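Local coordinates for protein HicB3 antitoxin (Yersinia pestis, PDB 4P78) that acts as the antitoxin of a toxin-antitoxin pair, binding the HicA3 toxin and probably holding it inactive, at residues Ser35-Ala38 and Glu39-Phe42; Ala43-Ile46 and Glu47-Asn51. One frame throughout, in Å; residues are numbered along the deposited sequence.

Contact 1. Residues Ser35-Ala38 and Glu39-Phe42; sequences SKNA and EEAF
The carboxylate of Glu40 has two neighbours one turn back, Lys36 and Asn37. At OE2 the ammonium of Lys36 arrives on the anti side, lifted 33° out of the carboxylate plane, and forms a salt bridge with NZ 2.9 Å from OE2. At the other oxygen, Glu40 OE1 stands 3.9 Å from Asn37 ND2, and the amide plane of Asn37 is turned 63° against the carboxylate. That amide is spoken for elsewhere: OD1 accepts hydrogen bonds from Ala27 N and from His28 of the HicA3 toxin chain, while ND2 bonds to Asn24 of the toxin.

Lys36 reaches its partner because its chain bends at chi2 (58°) and again at chi4, which brings the amine forward along the helix to Glu40, with NZ 3.4 Å from CG. The positive charge would be expected to favour the ionised form of Glu40, whose OE1 makes weak hydrogen bonds to Thr23 and Asn24 of the toxin chain.

These residues belong to helix 31-52, the long helix that follows strand 25-28 and packs against the four-stranded antiparallel sheet; two short helices come between it and strand 78-83. Its i to i+4 bonds include the one from Ala41 N to Asn37 O, at 2.8 Å. Ala38 and Ala41 bring small methyls against Phe26 of strand 25-28. Phe42 meets Ser35-Ala38 through CB, 3.3 Å from Ala38 O; with CG anti to the backbone N, the ring is carried away towards Tyr3, Ile21 and Ile84. On another side of the helix, Glu39 lays its CG against Ser35 O, at 3.1 Å.

Contact 2. Residues Ala43-Ile46 and Glu47-Asn51; sequences AVHI and EALMN
Backbone bonds of the i to i+4 kind tie Ala43-Ile46 to Glu47-Asn51: Glu47, Ala48, Leu49 and Met50 each give their N-H to the carbonyl of Ala43, Val44, His45 and Ile46 in turn. The bond from Leu49 N to His45 O measures 3.0 Å.

In the apolar packing, Leu49 lies against two side chains, His45 and Ile46. Its CD1 methyl comes obliquely upon the imidazole of His45, 3.6 Å from CD2, and Leu49 CG lies 3.3 Å from His45 O. His45 turns its ring down this side of the helix by setting CG anti to the backbone N (chi1 -176°). The CD1 methyls of Ile46 and Leu49 lie 4.1 Å apart. Separately, Ile46 offers CG2 to Met50 SD at 4.3 Å, a looser touch. Beyond the helix, Ile46 lies on Pro57 and Met50 on Leu56, whereas Leu49 packs on Ile39 of the HicA3 toxin chain.

Polar ends look outward to the toxin. His45 ND1 is held by a hydrogen bond to Thr41 of that chain, which should steady the ring on which Leu49 rests. Glu47 runs past Ala43, its CG 3.5 Å from Ala43 O, and pairs through OE1 with Arg21 of the toxin in a salt bridge. Ile46 and Met50 thus pack on the loop after the helix, while His45, Glu47 and Leu49 meet the toxin, His45 also resting on Ile21 and Cys24 of its own chain, so this end of helix 31-52 serves as part of the antitoxin's interface with the HicA3 toxin.

Overall arrangement
Contact 1 and contact 2 are consecutive lengths of one helix, 31-52, with centres about 13 Å apart; Ala43 follows directly on Phe42, and apart from this join they do not touch. They differ in depth. Contact 1 is centred about 8 Å from the centre of the chain, against the antiparallel sheet, whereas contact 2 lies about 14 Å out, where the helix runs on beside the loop that follows it. What unites them is the HicA3 toxin, which both meet: residues 35-42 chiefly through neutral polar groups and a histidine of the toxin, residues 43-51 through its arginines, Thr41 and Ile39. The helix thus presents a continuous binding surface several turns long.

Contact 1. Residues Ser35-Ala38 and Glu39-Phe42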
loop_
_atom_site.group_PDB
_atom_site.type_symbol
_atom_site.label_atom_id
_atom_site.label_comp_id
_atom_site.label_asym_id
_atom_site.label_seq_id
_atom_site.Cartn_x
_atom_site.Cartn_y
_atom_site.Cartn_z
ATOM N N SER A 35 -2.646 -9.627 -7.824
ATOM C CA SER A 35 -3.709 -9.764 -6.835
ATOM C C SER A 35 -4.348 -11.145 -6.901
ATOM O O SER A 35 -4.688 -11.728 -5.867
ATOM C CB SER A 35 -4.769 -8.689 -7.021
ATOM O OG SER A 35 -4.222 -7.427 -6.676
ATOM N N LYS A 36 -4.494 -11.677 -8.108
ATOM C CA LYS A 36 -4.990 -13.034 -8.261
ATOM C C LYS A 36 -3.990 -14.026 -7.700
ATOM O O LYS A 36 -4.375 -14.983 -7.039
ATOM C CB LYS A 36 -5.268 -13.366 -9.726
ATOM C CG LYS A 36 -5.754 -14.803 -9.950
ATOM C CD LYS A 36 -7.028 -15.088 -9.157
ATOM C CE LYS A 36 -7.748 -16.351 -9.646
ATOM N NZ LYS A 36 -7.410 -17.589 -8.880
ATOM N N ASN A 37 -2.711 -13.805 -7.985
ATOM C CA ASN A 37 -1.672 -14.733 -7.566
ATOM C C ASN A 37 -1.550 -14.743 -6.042
ATOM O O ASN A 37 -1.369 -15.806 -5.431
ATOM C CB ASN A 37 -0.338 -14.370 -8.211
ATOM C CG ASN A 37 0.677 -15.511 -8.159
ATOM O OD1 ASN A 37 1.523 -15.573 -7.254
ATOM N ND2 ASN A 37 0.615 -16.406 -9.144
ATOM N N ALA A 38 -1.674 -13.555 -5.444
ATOM C CA ALA A 38 -1.629 -13.390 -3.993
ATOM C C ALA A 38 -2.750 -14.153 -3.291
ATOM O O ALA A 38 -2.517 -14.779 -2.253
ATOM C CB ALA A 38 -1.696 -11.898 -3.614
ATOM N N GLU A 39 -3.966 -14.092 -3.834
ATOM C CA GLU A 39 -5.083 -14.829 -3.235
ATOM C C GLU A 39 -4.799 -16.325 -3.283
ATOM O O GLU A 39 -5.100 -17.057 -2.345
ATOM C CB GLU A 39 -6.406 -14.568 -3.957
ATOM C CG GLU A 39 -6.813 -13.125 -4.120
ATOM C CD GLU A 39 -8.068 -12.995 -4.980
ATOM O OE1 GLU A 39 -8.939 -13.896 -4.902
ATOM O OE2 GLU A 39 -8.174 -12.002 -5.735
ATOM N N GLU A 40 -4.261 -16.762 -4.414
ATOM C CA GLU A 40 -3.913 -18.151 -4.619
ATOM C C GLU A 40 -2.829 -18.569 -3.628
ATOM O O GLU A 40 -2.923 -19.632 -3.019
ATOM C CB GLU A 40 -3.441 -18.390 -6.063
ATOM C CG GLU A 40 -4.554 -18.308 -7.116
ATOM C CD GLU A 40 -4.024 -18.366 -8.552
ATOM O OE1 GLU A 40 -2.821 -18.104 -8.754
ATOM O OE2 GLU A 40 -4.816 -18.660 -9.477
ATOM N N ALA A 41 -1.799 -17.733 -3.495
ATOM C CA ALA A 41 -0.693 -18.003 -2.578
ATOM C C ALA A 41 -1.225 -18.124 -1.152
ATOM O O ALA A 41 -0.893 -19.054 -0.434
ATOM C CB ALA A 41 0.369 -16.899 -2.670
ATOM N N PHE A 42 -2.083 -17.182 -0.777
ATOM C CA PHE A 42 -2.727 -17.177 0.530
ATOM C C PHE A 42 -3.414 -18.505 0.852
ATOM O O PHE A 42 -3.217 -19.076 1.934
ATOM C CB PHE A 42 -3.748 -16.036 0.595
ATOM C CG PHE A 42 -4.479 -15.929 1.912
ATOM C CD1 PHE A 42 -4.069 -15.022 2.875
ATOM C CD2 PHE A 42 -5.598 -16.712 2.174
ATOM C CE1 PHE A 42 -4.754 -14.903 4.077
ATOM C CE2 PHE A 42 -6.282 -16.600 3.379
ATOM C CZ PHE A 42 -5.859 -15.696 4.327
#

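Contact 2. Residues Ala43-Ile46 and Glu47-Asn51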
loop_
_atom_site.group_PDB
_atom_site.type_symbol
_atom_site.label_atom_id
_atom_site.label_comp_id
_atom_site.label_asym_id
_atom_site.label_seq_id
_atom_site.Cartn_x
_atom_site.Cartn_y
_atom_site.Cartn_z
ATOM N N ALA A 43 -4.243 -18.981 -0.075
ATOM C CA ALA A 43 -5.041 -20.178 0.187
ATOM C C ALA A 43 -4.141 -21.400 0.342
ATOM O O ALA A 43 -4.276 -22.170 1.287
ATOM C CB ALA A 43 -6.051 -20.395 -0.917
ATOM N N VAL A 44 -3.203 -21.552 -0.583
ATOM C CA VAL A 44 -2.264 -22.667 -0.544
ATOM C C VAL A 44 -1.438 -22.651 0.749
ATOM O O VAL A 44 -1.175 -23.694 1.350
ATOM C CB VAL A 44 -1.349 -22.626 -1.798
ATOM C CG1 VAL A 44 -0.214 -23.586 -1.683
ATOM C CG2 VAL A 44 -2.168 -22.951 -3.030
ATOM N N HIS A 45 -1.082 -21.454 1.198
ATOM C CA HIS A 45 -0.197 -21.283 2.343
ATOM C C HIS A 45 -0.902 -21.555 3.677
ATOM O O HIS A 45 -0.352 -22.214 4.557
ATOM C CB HIS A 45 0.398 -19.867 2.322
ATOM C CG HIS A 45 1.401 -19.610 3.404
ATOM N ND1 HIS A 45 2.755 -19.799 3.227
ATOM C CD2 HIS A 45 1.246 -19.182 4.681
ATOM C CE1 HIS A 45 3.393 -19.487 4.342
ATOM N NE2 HIS A 45 2.499 -19.117 5.243
ATOM N N ILE A 46 -2.120 -21.044 3.822
ATOM C CA ILE A 46 -2.901 -21.260 5.034
ATOM C C ILE A 46 -3.192 -22.750 5.235
ATOM O O ILE A 46 -3.082 -23.278 6.338
ATOM C CB ILE A 46 -4.244 -20.466 4.997
ATOM C CG1 ILE A 46 -3.969 -18.964 5.018
ATOM C CG2 ILE A 46 -5.111 -20.840 6.162
ATOM C CD1 ILE A 46 -3.060 -18.524 6.132
ATOM N N GLU A 47 -3.549 -23.432 4.157
ATOM C CA GLU A 47 -3.853 -24.856 4.247
ATOM C C GLU A 47 -2.617 -25.670 4.632
ATOM O O GLU A 47 -2.721 -26.659 5.374
ATOM C CB GLU A 47 -4.475 -25.332 2.930
ATOM C CG GLU A 47 -5.945 -24.875 2.865
ATOM C CD GLU A 47 -6.638 -25.125 1.543
ATOM O OE1 GLU A 47 -5.955 -25.474 0.556
ATOM O OE2 GLU A 47 -7.880 -24.958 1.496
ATOM N N ALA A 48 -1.448 -25.242 4.164
ATOM C CA ALA A 48 -0.207 -25.889 4.563
ATOM C C ALA A 48 0.075 -25.676 6.057
ATOM O O ALA A 48 0.471 -26.618 6.746
ATOM C CB ALA A 48 0.960 -25.384 3.721
ATOM N N LEU A 49 -0.111 -24.452 6.555
ATOM C CA LEU A 49 0.052 -24.175 7.995
ATOM C C LEU A 49 -0.853 -25.049 8.865
ATOM O O LEU A 49 -0.433 -25.562 9.905
ATOM C CB LEU A 49 -0.234 -22.707 8.301
ATOM C CG LEU A 49 0.700 -21.658 7.687
ATOM C CD1 LEU A 49 0.166 -20.266 7.983
ATOM C CD2 LEU A 49 2.119 -21.810 8.222
ATOM N N MET A 50 -2.100 -25.204 8.435
ATOM C CA MET A 50 -3.074 -25.984 9.186
ATOM C C MET A 50 -2.770 -27.466 9.143
ATOM O O MET A 50 -3.009 -28.170 10.116
ATOM C CB MET A 50 -4.479 -25.748 8.650
ATOM C CG MET A 50 -5.016 -24.358 8.925
ATOM S SD MET A 50 -6.694 -24.221 8.294
ATOM C CE MET A 50 -7.491 -25.568 9.169
ATOM N N ASN A 51 -2.252 -27.936 8.009
ATOM C CA ASN A 51 -1.893 -29.340 7.854
ATOM C C ASN A 51 -0.669 -29.690 8.689
ATOM O O ASN A 51 -0.554 -30.806 9.197
ATOM C CB ASN A 51 -1.640 -29.677 6.378
ATOM C CG ASN A 51 -1.207 -31.129 6.173
ATOM O OD1 ASN A 51 -0.031 -31.476 6.347
ATOM N ND2 ASN A 51 -2.158 -31.981 5.796
#